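Cell envelope-related transcriptional attenuator domain-containing protein (Eubacterium siraeum, PDB 4OBM) is of unknown function but belongs to the LytR-CpsA-Psr family, whose characterised relatives attach glycopolymers to the bacterial cell wall. Local coordinates at residues Ala62-Gly66 / Leu85-Lys89; Leu105-Asp110 / Ala145-Tyr149; Val119-Lys124 / Ile135-Gly139. All coordinates share one frame; numbering follows the deposited sequence. Where two conformers were deposited one is given.

Contact 1: Ala62-Gly66 / Leu85-Lys89; sequences AVIDG and LLSSK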
ATOM      1  N   ALA A  62     -13.109   3.535   8.604  1.00 24.57           N
ATOM      2  CA  ALA A  62     -13.315   2.095   8.766  1.00 25.67           C
ATOM      3  C   ALA A  62     -13.178   1.682  10.239  1.00 32.99           C
ATOM      4  O   ALA A  62     -12.224   2.093  10.906  1.00 31.89           O
ATOM      5  CB  ALA A  62     -12.336   1.313   7.909  1.00 25.63           C
ATOM      6  N   VAL A  63     -14.151   0.895  10.740  1.00 31.60           N
ATOM      7  CA  VAL A  63     -14.168   0.326  12.093  1.00 33.05           C
ATOM      8  C   VAL A  63     -13.755  -1.163  11.925  1.00 42.66           C
ATOM      9  O   VAL A  63     -14.457  -1.923  11.253  1.00 42.23           O
ATOM     10  CB  VAL A  63     -15.552   0.530  12.814  1.00 36.43           C
ATOM     11  CG1 VAL A  63     -15.582  -0.135  14.186  1.00 36.67           C
ATOM     12  CG2 VAL A  63     -15.908   2.011  12.940  1.00 35.65           C
ATOM     13  N   ILE A  64     -12.600  -1.558  12.495  1.00 43.28           N
ATOM     14  CA  ILE A  64     -12.060  -2.922  12.351  1.00 44.86           C
ATOM     15  C   ILE A  64     -12.004  -3.695  13.685  1.00 52.44           C
ATOM     16  O   ILE A  64     -11.489  -4.815  13.700  1.00 52.05           O
ATOM     17  CB  ILE A  64     -10.635  -2.886  11.690  1.00 47.42           C
ATOM     18  CG1 ILE A  64      -9.602  -2.140  12.565  1.00 48.06           C
ATOM     19  CG2 ILE A  64     -10.675  -2.331  10.261  1.00 47.22           C
ATOM     20  CD1 ILE A  64      -8.215  -2.649  12.448  1.00 56.09           C
ATOM     21  N   ASP A  65     -12.508  -3.111  14.792  1.00 52.11           N
ATOM     22  CA  ASP A  65     -12.425  -3.731  16.121  1.00 53.94           C
ATOM     23  C   ASP A  65     -13.720  -3.602  16.953  1.00 58.13           C
ATOM     24  O   ASP A  65     -13.811  -4.182  18.039  1.00 59.39           O
ATOM     25  CB  ASP A  65     -11.236  -3.117  16.907  1.00 56.08           C
ATOM     26  CG  ASP A  65     -11.239  -1.592  17.103  1.00 68.35           C
ATOM     27  OD1 ASP A  65     -11.706  -0.861  16.178  1.00 67.87           O
ATOM     28  OD2 ASP A  65     -10.716  -1.125  18.148  1.00 71.48           O
ATOM     29  N   GLY A  66     -14.700  -2.868  16.436  1.00 52.67           N
ATOM     30  CA  GLY A  66     -15.951  -2.613  17.144  1.00 52.25           C
ATOM     31  C   GLY A  66     -15.876  -1.315  17.928  1.00 52.09           C
ATOM     32  O   GLY A  66     -16.851  -0.908  18.563  1.00 52.25           O
ATOM     33  N   LEU A  85      -3.712  -3.718  15.291  1.00 32.99           N
ATOM     34  CA  LEU A  85      -5.119  -4.126  15.143  1.00 34.57           C
ATOM     35  C   LEU A  85      -5.342  -4.843  13.804  1.00 35.48           C
ATOM     36  O   LEU A  85      -6.024  -5.870  13.766  1.00 35.26           O
ATOM     37  CB  LEU A  85      -6.072  -2.929  15.305  1.00 35.01           C
ATOM     38  CG  LEU A  85      -6.081  -2.264  16.695  1.00 41.35           C
ATOM     39  CD1 LEU A  85      -6.763  -0.923  16.652  1.00 41.49           C
ATOM     40  CD2 LEU A  85      -6.721  -3.165  17.762  1.00 45.82           C
ATOM     41  N   LEU A  86      -4.679  -4.363  12.744  1.00 30.26           N
ATOM     42  CA  LEU A  86      -4.727  -4.979  11.419  1.00 29.09           C
ATOM     43  C   LEU A  86      -4.026  -6.334  11.434  1.00 31.61           C
ATOM     44  O   LEU A  86      -4.497  -7.251  10.770  1.00 30.50           O
ATOM     45  CB  LEU A  86      -4.111  -4.065  10.345  1.00 27.58           C
ATOM     46  CG  LEU A  86      -4.953  -2.862   9.908  1.00 31.20           C
ATOM     47  CD1 LEU A  86      -4.232  -2.070   8.848  1.00 30.58           C
ATOM     48  CD2 LEU A  86      -6.329  -3.277   9.413  1.00 30.75           C
ATOM     49  N   SER A  87      -2.921  -6.462  12.206  1.00 28.79           N
ATOM     50  CA  SER A  87      -2.184  -7.726  12.349  1.00 29.52           C
ATOM     51  C   SER A  87      -3.072  -8.819  12.958  1.00 35.58           C
ATOM     52  O   SER A  87      -3.126  -9.928  12.424  1.00 36.28           O
ATOM     53  CB  SER A  87      -0.927  -7.534  13.193  1.00 31.85           C
ATOM     54  OG  SER A  87       0.070  -6.840  12.461  1.00 38.04           O
ATOM     55  N   SER A  88      -3.785  -8.497  14.054  1.00 33.04           N
ATOM     56  CA  SER A  88      -4.693  -9.422  14.743  1.00 34.36           C
ATOM     57  C   SER A  88      -5.845  -9.905  13.840  1.00 38.59           C
ATOM     58  O   SER A  88      -6.254 -11.056  13.948  1.00 40.03           O
ATOM     59  CB  SER A  88      -5.278  -8.753  15.987  1.00 38.10           C
ATOM     60  OG  SER A  88      -6.244  -7.769  15.647  1.00 46.54           O
ATOM     61  N   LYS A  89      -6.386  -9.017  12.986  1.00 34.42           N
ATOM     62  CA  LYS A  89      -7.542  -9.326  12.130  1.00 34.24           C
ATOM     63  C   LYS A  89      -7.187 -10.044  10.823  1.00 37.40           C
ATOM     64  O   LYS A  89      -8.061 -10.701  10.259  1.00 37.32           O
ATOM     65  CB  LYS A  89      -8.324  -8.033  11.801  1.00 35.91           C
ATOM     66  CG  LYS A  89      -9.085  -7.430  12.985  1.00 44.02           C
ATOM     67  CD  LYS A  89     -10.397  -8.168  13.291  1.00 55.81           C
ATOM     68  CE  LYS A  89     -10.803  -8.013  14.739  1.00 73.14           C
ATOM     69  NZ  LYS A  89     -12.263  -7.753  14.895  1.00 86.50           N
TER
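I64 pushes its terminal methyl into the notch between L85 and L86, so that a loop leaving an edge strand is fastened to the last turns of a long helix. The strand, 62-63, borders a small three-stranded mixed sheet beside 241-244; the helix, 70-90, brings L85, L86 and K89 round to the loop. A single atom carries the apolar part: I64 CD1 lies 3.6 Å from L85 CB on one flank and also 3.6 Å from L86 CD2 on the other. The isoleucine runs obliquely past L85 but meets L86 at about a right angle, so one ethyl arm reaches both leucines. Its first torsion, chi1 63°, sets CG1 between the backbone N and the carbonyl carbon, a crowded position from which the ethyl arm extends toward the helix. The slender ethyl arm of isoleucine suits this place, and the leucines offer matching apolar walls. I70, I244 and W249 also touch I64, which extends the buried apolar patch to the neighbouring sheet and to helix 246-256.

At the more open margin, K89 folds its chain around the carbonyl oxygen of I64. A bend at chi2, -78°, lets its methylenes pass alongside that oxygen, with CE 3.4 Å from I64 O, before NZ gives it a weak hydrogen bond of 3.3 Å. Lysine suits this border because its methylenes can pack while its ammonium stays near polar backbone. D65 adds a loose contact, OD2 to L85 CD1 at 4.2 Å. Within the helix, L85 O accepts two donors from the same face of its carbonyl plane: K89 N, and S88 OG at 2.7 Å, tilted 26° from that plane.

Contact 2: Leu105-Asp110 / Ala145-Tyr149; sequences LTELFD and AEQMY
F109 and M148 meet through different first torsions: F109 holds CG anti to its carbonyl carbon (chi1 -65°), while M148, a selenomethionine, sends CG the other way, opposite its backbone N (chi1 176°). In the conformer described, one of two deposited, M148 CG sits over a ring face as a CH-pi contact, 3.7 Å from the centroid of F109. Its SE stands farther above that face, a distant Met-aromatic contact. L105 CD1 lies against the opposite face, so the flat phenyl is sandwiched by flexible apolar chains, and F176 of helix 164-181 adds an edge-to-face partner.

A145 suits the closest point because its lone methyl lets the backbones approach: its CB is 3.4 Å from T106 O and 3.7 Å from D110 CB. T106 crosses Y149 at about a right angle, its OG1 3.5 Å from Y149 CD1; that hydroxyl is hydrogen-bonded to K102 O, so packing alone joins it to the ring. Near the solvent, a water donates to D110 OD1 and accepts from A145 N, bridging an aspartate to the first turn of the second helix.

The axes of segments 105-110 and 145-149 come within 8.7 Å, their N-to-C directions 128° apart. A pentaethylene glycol, probably from the crystallisation liquor, lies about 4 Å from the L105 side chain and may mark a pocket. L105 and Y149 both rest on L30 of strand 24-30: helix packing against the central sheet of an alpha/beta fold.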
ATOM      1  N   LEU A 105       5.056  12.031  -0.710  1.00 25.62           N
ATOM      2  CA  LEU A 105       4.473  11.100  -1.689  1.00 24.39           C
ATOM      3  C   LEU A 105       4.675  11.607  -3.150  1.00 27.71           C
ATOM      4  O   LEU A 105       4.968  10.805  -4.032  1.00 26.86           O
ATOM      5  CB  LEU A 105       2.968  10.850  -1.414  1.00 24.00           C
ATOM      6  CG  LEU A 105       2.319   9.669  -2.194  1.00 29.21           C
ATOM      7  CD1 LEU A 105       3.239   8.400  -2.238  1.00 28.86           C
ATOM      8  CD2 LEU A 105       0.953   9.316  -1.637  1.00 30.14           C
ATOM      9  N   THR A 106       4.514  12.927  -3.392  1.00 23.71           N
ATOM     10  CA  THR A 106       4.678  13.521  -4.722  1.00 23.67           C
ATOM     11  C   THR A 106       6.147  13.403  -5.141  1.00 27.70           C
ATOM     12  O   THR A 106       6.438  13.070  -6.296  1.00 27.34           O
ATOM     13  CB  THR A 106       4.183  14.977  -4.717  1.00 30.67           C
ATOM     14  OG1 THR A 106       2.847  15.012  -4.197  1.00 28.48           O
ATOM     15  CG2 THR A 106       4.236  15.627  -6.096  1.00 27.18           C
ATOM     16  N   GLU A 107       7.064  13.634  -4.177  1.00 23.88           N
ATOM     17  CA  GLU A 107       8.488  13.512  -4.387  1.00 23.24           C
ATOM     18  C   GLU A 107       8.859  12.061  -4.702  1.00 28.80           C
ATOM     19  O   GLU A 107       9.641  11.848  -5.631  1.00 30.60           O
ATOM     20  CB  GLU A 107       9.281  14.039  -3.203  1.00 24.57           C
ATOM     21  CG  GLU A 107      10.531  14.739  -3.703  1.00 39.24           C
ATOM     22  CD  GLU A 107      11.643  14.988  -2.711  1.00 62.17           C
ATOM     23  OE1 GLU A 107      11.351  15.416  -1.569  1.00 54.24           O
ATOM     24  OE2 GLU A 107      12.820  14.799  -3.099  1.00 52.26           O
ATOM     25  N   LEU A 108       8.251  11.071  -4.011  1.00 24.61           N
ATOM     26  CA  LEU A 108       8.490   9.651  -4.314  1.00 23.91           C
ATOM     27  C   LEU A 108       8.122   9.367  -5.770  1.00 28.52           C
ATOM     28  O   LEU A 108       8.967   8.867  -6.494  1.00 30.47           O
ATOM     29  CB  LEU A 108       7.733   8.702  -3.362  1.00 23.03           C
ATOM     30  CG  LEU A 108       7.768   7.183  -3.686  1.00 27.00           C
ATOM     31  CD1 LEU A 108       9.082   6.549  -3.291  1.00 27.03           C
ATOM     32  CD2 LEU A 108       6.694   6.463  -2.953  1.00 30.86           C
ATOM     33  N   PHE A 109       6.902   9.742  -6.211  1.00 24.28           N
ATOM     34  CA  PHE A 109       6.419   9.542  -7.584  1.00 23.57           C
ATOM     35  C   PHE A 109       7.316  10.234  -8.623  1.00 28.69           C
ATOM     36  O   PHE A 109       7.526   9.694  -9.701  1.00 28.38           O
ATOM     37  CB  PHE A 109       4.982  10.097  -7.748  1.00 24.33           C
ATOM     38  CG  PHE A 109       3.824   9.477  -6.995  1.00 24.12           C
ATOM     39  CD1 PHE A 109       3.724   8.097  -6.850  1.00 25.99           C
ATOM     40  CD2 PHE A 109       2.772  10.265  -6.538  1.00 24.35           C
ATOM     41  CE1 PHE A 109       2.637   7.527  -6.185  1.00 26.74           C
ATOM     42  CE2 PHE A 109       1.671   9.692  -5.901  1.00 26.26           C
ATOM     43  CZ  PHE A 109       1.611   8.329  -5.726  1.00 24.77           C
ATOM     44  N   ASP A 110       7.773  11.463  -8.316  1.00 26.27           N
ATOM     45  CA  ASP A 110       8.607  12.299  -9.190  1.00 26.59           C
ATOM     46  C   ASP A 110       9.997  11.673  -9.398  1.00 30.50           C
ATOM     47  O   ASP A 110      10.593  11.779 -10.463  1.00 31.09           O
ATOM     48  CB  ASP A 110       8.751  13.702  -8.565  1.00 28.30           C
ATOM     49  CG  ASP A 110       9.441  14.692  -9.476  1.00 38.13           C
ATOM     50  OD1 ASP A 110       8.782  15.195 -10.408  1.00 39.91           O
ATOM     51  OD2 ASP A 110      10.644  14.933  -9.281  1.00 41.58           O
ATOM     52  N   ALA A 145       4.022  13.338 -11.393  1.00 29.66           N
ATOM     53  CA  ALA A 145       3.920  13.304  -9.928  1.00 28.53           C
ATOM     54  C   ALA A 145       2.699  14.046  -9.379  1.00 31.26           C
ATOM     55  O   ALA A 145       1.896  13.422  -8.679  1.00 30.42           O
ATOM     56  CB  ALA A 145       5.179  13.874  -9.308  1.00 29.16           C
ATOM     57  N   GLU A 146       2.567  15.362  -9.685  1.00 27.61           N
ATOM     58  CA  GLU A 146       1.474  16.204  -9.191  1.00 28.14           C
ATOM     59  C   GLU A 146       0.093  15.782  -9.735  1.00 30.21           C
ATOM     60  O   GLU A 146      -0.891  15.886  -9.009  1.00 29.02           O
ATOM     61  CB  GLU A 146       1.730  17.687  -9.509  1.00 30.41           C
ATOM     62  CG  GLU A 146       2.851  18.291  -8.678  1.00 39.93           C
ATOM     63  CD  GLU A 146       3.193  19.733  -8.991  1.00 68.23           C
ATOM     64  OE1 GLU A 146       2.278  20.587  -8.980  1.00 72.81           O
ATOM     65  OE2 GLU A 146       4.392  20.015  -9.212  1.00 69.09           O
ATOM     66  N   GLN A 147       0.025  15.300 -10.989  1.00 27.10           N
ATOM     67  CA  GLN A 147      -1.221  14.839 -11.629  1.00 26.88           C
ATOM     68  C   GLN A 147      -1.662  13.560 -10.979  1.00 29.65           C
ATOM     69  O   GLN A 147      -2.855  13.374 -10.731  1.00 29.85           O
ATOM     70  CB  GLN A 147      -1.018  14.610 -13.135  1.00 28.89           C
ATOM     71  CG  GLN A 147      -0.593  15.848 -13.907  1.00 32.16           C
ATOM     72  CD  GLN A 147      -0.385  15.572 -15.377  1.00 44.00           C
ATOM     73  OE1 GLN A 147       0.138  14.522 -15.790  1.00 35.98           O
ATOM     74  NE2 GLN A 147      -0.719  16.559 -16.194  1.00 30.42           N
HETATM   75  N   MSE A 148      -0.656  12.682 -10.711  1.00 23.51           N
HETATM   76  CA  MSE A 148      -0.826  11.391 -10.079  0.70 20.13           C
HETATM   77  C   MSE A 148      -1.387  11.566  -8.664  1.00 26.15           C
HETATM   78  O   MSE A 148      -2.348  10.881  -8.307  1.00 26.52           O
HETATM   79  CB  MSE A 148       0.538  10.699 -10.064  0.70 20.12           C
HETATM   80  CG  MSE A 148       0.551   9.395  -9.373  0.70 23.02           C
HETATM   81 SE   MSE A 148      -0.066   8.025 -10.525  0.52 26.39          SE
HETATM   82  CE  MSE A 148       0.738   6.656  -9.552  0.70 22.26           C
ATOM     83  N   TYR A 149      -0.798  12.500  -7.871  1.00 23.62           N
ATOM     84  CA  TYR A 149      -1.206  12.822  -6.497  1.00 23.59           C
ATOM     85  C   TYR A 149      -2.668  13.354  -6.471  1.00 29.18           C
ATOM     86  O   TYR A 149      -3.477  12.827  -5.709  1.00 29.12           O
ATOM     87  CB  TYR A 149      -0.233  13.834  -5.830  1.00 24.19           C
ATOM     88  CG  TYR A 149      -0.542  14.032  -4.363  1.00 25.49           C
ATOM     89  CD1 TYR A 149      -0.008  13.182  -3.399  1.00 27.08           C
ATOM     90  CD2 TYR A 149      -1.470  14.987  -3.947  1.00 25.61           C
ATOM     91  CE1 TYR A 149      -0.377  13.286  -2.058  1.00 25.86           C
ATOM     92  CE2 TYR A 149      -1.861  15.085  -2.616  1.00 25.96           C
ATOM     93  CZ  TYR A 149      -1.314  14.228  -1.675  1.00 30.26           C
ATOM     94  OH  TYR A 149      -1.652  14.351  -0.352  1.00 29.53           O
TER
HETATM   95  O   HOH W   1       6.907  14.300 -12.132  1.00 29.66           O

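Contact 3: Val119-Lys124 / Ile135-Gly139; sequences VPSEIK and IIKKG
V119 pairs with G139 and I123 with I136, yet the register slips by one between them: three residues, P120 to E122, stand opposite only two, K137 and K138. Each pair is antiparallel and hydrogen-bonded. At the open end, away from the hairpin turn, G139 N reaches V119 O in the carbonyl plane, on a lone pair, at 3.0 Å, whereas V119 N approaches G139 O from above its plane. Glycine suits that site: at its positive phi of 116° a CB would press on the carbonyl oxygen of K138.

Over the slip, E122 gathers two lysines. E122 OE1 receives K124 NZ at 2.9 Å through its syn lone pair, and E122 OE2 receives K137 NZ at 2.9 Å, nearly along its C-O axis. K137 turns back at chi2, -77°, to lie side by side with E122. The carboxylate probably offsets the repulsion between K124 NZ and K137 NZ, 4.6 Å apart, and a glutamine in its place would probably leave those two charges without their shared counter-ion. K124 CG packs on I135 CD1 at 3.7 Å, the lysine's methylenes lying along an isoleucine that remains at the surface.

On the other face, V119 CG2 touches I136 CG2 at 3.8 Å. Beta-branched I123 and I136 of hairpin 123-127/132-139, with V119 at the end of strand 115-119, rest on Y151 of helix 145-152; L154 touches both isoleucines, and Q141 of strand 141-143 binds the carbonyls of K137 and G139.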
ATOM      1  N   VAL A 119      -8.298   6.534 -17.523  1.00 30.07           N
ATOM      2  CA  VAL A 119      -9.369   7.229 -16.805  1.00 30.06           C
ATOM      3  C   VAL A 119     -10.703   6.803 -17.485  1.00 36.70           C
ATOM      4  O   VAL A 119     -10.866   7.019 -18.696  1.00 35.97           O
ATOM      5  CB  VAL A 119      -9.143   8.764 -16.744  1.00 33.93           C
ATOM      6  CG1 VAL A 119     -10.277   9.459 -15.998  1.00 33.87           C
ATOM      7  CG2 VAL A 119      -7.805   9.089 -16.077  1.00 33.13           C
ATOM      8  N   PRO A 120     -11.604   6.097 -16.742  1.00 35.45           N
ATOM      9  CA  PRO A 120     -12.839   5.570 -17.366  1.00 36.14           C
ATOM     10  C   PRO A 120     -13.794   6.641 -17.898  1.00 39.91           C
ATOM     11  O   PRO A 120     -14.407   6.421 -18.947  1.00 40.01           O
ATOM     12  CB  PRO A 120     -13.496   4.747 -16.246  1.00 37.79           C
ATOM     13  CG  PRO A 120     -12.912   5.281 -14.980  1.00 41.80           C
ATOM     14  CD  PRO A 120     -11.507   5.697 -15.320  1.00 37.08           C
ATOM     15  N   SER A 121     -13.916   7.783 -17.198  1.00 35.01           N
ATOM     16  CA  SER A 121     -14.773   8.891 -17.628  1.00 35.22           C
ATOM     17  C   SER A 121     -14.213  10.216 -17.113  1.00 36.57           C
ATOM     18  O   SER A 121     -13.523  10.226 -16.090  1.00 35.85           O
ATOM     19  CB  SER A 121     -16.211   8.682 -17.161  1.00 40.56           C
ATOM     20  OG  SER A 121     -16.304   8.719 -15.748  1.00 52.99           O
ATOM     21  N   GLU A 122     -14.465  11.326 -17.838  1.00 31.96           N
ATOM     22  CA  GLU A 122     -13.946  12.641 -17.459  1.00 31.53           C
ATOM     23  C   GLU A 122     -14.410  13.075 -16.047  1.00 38.06           C
ATOM     24  O   GLU A 122     -15.587  12.933 -15.700  1.00 38.07           O
ATOM     25  CB  GLU A 122     -14.352  13.718 -18.477  1.00 33.03           C
ATOM     26  CG  GLU A 122     -13.614  15.031 -18.254  1.00 33.86           C
ATOM     27  CD  GLU A 122     -14.298  16.328 -18.623  1.00 43.57           C
ATOM     28  OE1 GLU A 122     -15.521  16.464 -18.391  1.00 43.41           O
ATOM     29  OE2 GLU A 122     -13.571  17.258 -19.038  1.00 40.97           O
ATOM     30  N   ILE A 123     -13.469  13.616 -15.256  1.00 35.60           N
ATOM     31  CA  ILE A 123     -13.729  14.160 -13.920  1.00 35.58           C
ATOM     32  C   ILE A 123     -13.561  15.681 -13.981  1.00 39.36           C
ATOM     33  O   ILE A 123     -12.561  16.174 -14.499  1.00 39.05           O
ATOM     34  CB  ILE A 123     -12.813  13.515 -12.830  1.00 38.69           C
ATOM     35  CG1 ILE A 123     -12.935  11.961 -12.822  1.00 39.47           C
ATOM     36  CG2 ILE A 123     -13.111  14.096 -11.424  1.00 39.82           C
ATOM     37  CD1 ILE A 123     -11.676  11.247 -12.413  1.00 44.34           C
ATOM     38  N   LYS A 124     -14.554  16.412 -13.484  1.00 36.90           N
ATOM     39  CA  LYS A 124     -14.524  17.871 -13.321  1.00 37.01           C
ATOM     40  C   LYS A 124     -14.982  18.102 -11.886  1.00 42.72           C
ATOM     41  O   LYS A 124     -16.187  18.224 -11.640  1.00 43.66           O
ATOM     42  CB  LYS A 124     -15.387  18.614 -14.371  1.00 39.87           C
ATOM     43  CG  LYS A 124     -14.774  18.683 -15.774  1.00 45.36           C
ATOM     44  CD  LYS A 124     -15.263  19.914 -16.543  1.00 45.06           C
ATOM     45  CE  LYS A 124     -14.867  19.946 -18.009  1.00 40.63           C
ATOM     46  NZ  LYS A 124     -15.898  19.338 -18.913  1.00 26.48           N
ATOM     47  N   ILE A 135      -9.766  19.143 -13.254  1.00 40.72           N
ATOM     48  CA  ILE A 135     -10.191  18.487 -14.500  1.00 40.60           C
ATOM     49  C   ILE A 135      -9.252  17.355 -14.860  1.00 42.10           C
ATOM     50  O   ILE A 135      -8.123  17.610 -15.258  1.00 41.05           O
ATOM     51  CB  ILE A 135     -10.336  19.450 -15.732  1.00 44.93           C
ATOM     52  CG1 ILE A 135     -10.749  20.906 -15.396  1.00 46.29           C
ATOM     53  CG2 ILE A 135     -11.153  18.818 -16.877  1.00 46.88           C
ATOM     54  CD1 ILE A 135     -12.110  21.133 -14.895  1.00 55.56           C
ATOM     55  N   ILE A 136      -9.753  16.116 -14.806  1.00 37.89           N
ATOM     56  CA  ILE A 136      -9.036  14.909 -15.226  1.00 36.14           C
ATOM     57  C   ILE A 136      -9.791  14.371 -16.451  1.00 36.30           C
ATOM     58  O   ILE A 136     -10.972  14.039 -16.353  1.00 34.99           O
ATOM     59  CB  ILE A 136      -8.891  13.879 -14.078  1.00 38.92           C
ATOM     60  CG1 ILE A 136      -8.022  14.474 -12.928  1.00 39.69           C
ATOM     61  CG2 ILE A 136      -8.294  12.557 -14.592  1.00 38.74           C
ATOM     62  CD1 ILE A 136      -8.234  13.875 -11.574  1.00 36.42           C
ATOM     63  N   LYS A 137      -9.132  14.357 -17.613  1.00 31.20           N
ATOM     64  CA  LYS A 137      -9.784  13.918 -18.841  1.00 30.49           C
ATOM     65  C   LYS A 137      -9.801  12.403 -18.929  1.00 32.42           C
ATOM     66  O   LYS A 137      -9.019  11.720 -18.265  1.00 30.35           O
ATOM     67  CB  LYS A 137      -9.129  14.541 -20.090  1.00 33.13           C
ATOM     68  CG  LYS A 137      -9.150  16.072 -20.106  1.00 33.10           C
ATOM     69  CD  LYS A 137     -10.492  16.661 -20.482  1.00 34.80           C
ATOM     70  CE  LYS A 137     -10.406  18.159 -20.584  1.00 31.53           C
ATOM     71  NZ  LYS A 137     -11.755  18.773 -20.731  1.00 37.46           N
ATOM     72  N   LYS A 138     -10.757  11.890 -19.702  1.00 30.07           N
ATOM     73  CA  LYS A 138     -10.964  10.469 -19.961  1.00 29.69           C
ATOM     74  C   LYS A 138      -9.839   9.980 -20.877  1.00 33.26           C
ATOM     75  O   LYS A 138      -9.326  10.772 -21.681  1.00 32.81           O
ATOM     76  CB  LYS A 138     -12.356  10.283 -20.624  1.00 31.55           C
ATOM     77  CG  LYS A 138     -12.727   8.842 -20.987  1.00 32.59           C
ATOM     78  CD  LYS A 138     -14.053   8.737 -21.724  1.00 33.03           C
ATOM     79  CE  LYS A 138     -14.233   7.315 -22.199  1.00 35.67           C
ATOM     80  NZ  LYS A 138     -15.598   7.059 -22.716  1.00 36.08           N
ATOM     81  N   GLY A 139      -9.476   8.701 -20.755  1.00 29.51           N
ATOM     82  CA  GLY A 139      -8.478   8.079 -21.620  1.00 29.30           C
ATOM     83  C   GLY A 139      -7.202   7.606 -20.966  1.00 32.56           C
ATOM     84  O   GLY A 139      -6.940   7.902 -19.795  1.00 30.42           O
TER

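How the contacts relate
Contact 1 closes before the other two begin, and contact 3 falls between the two segments of contact 2. Contacts 1 and 2, with centres about 30 Å apart, lie on opposite sides of the chain's centre; the centres of contacts 1 and 3 are about 34 Å apart. Contacts 2 and 3 are near neighbours, their centres about 18 Å apart and nearest atoms about 5 Å. Helix 145-152 links them, packing on helix 102-112 in one and meeting the hairpin through Y151 in the other. All six segments fall in the LytR-CpsA-Psr range. Contact 1, by contrast, ties helix 70-90 to a small sheet completed by strands from late in the chain.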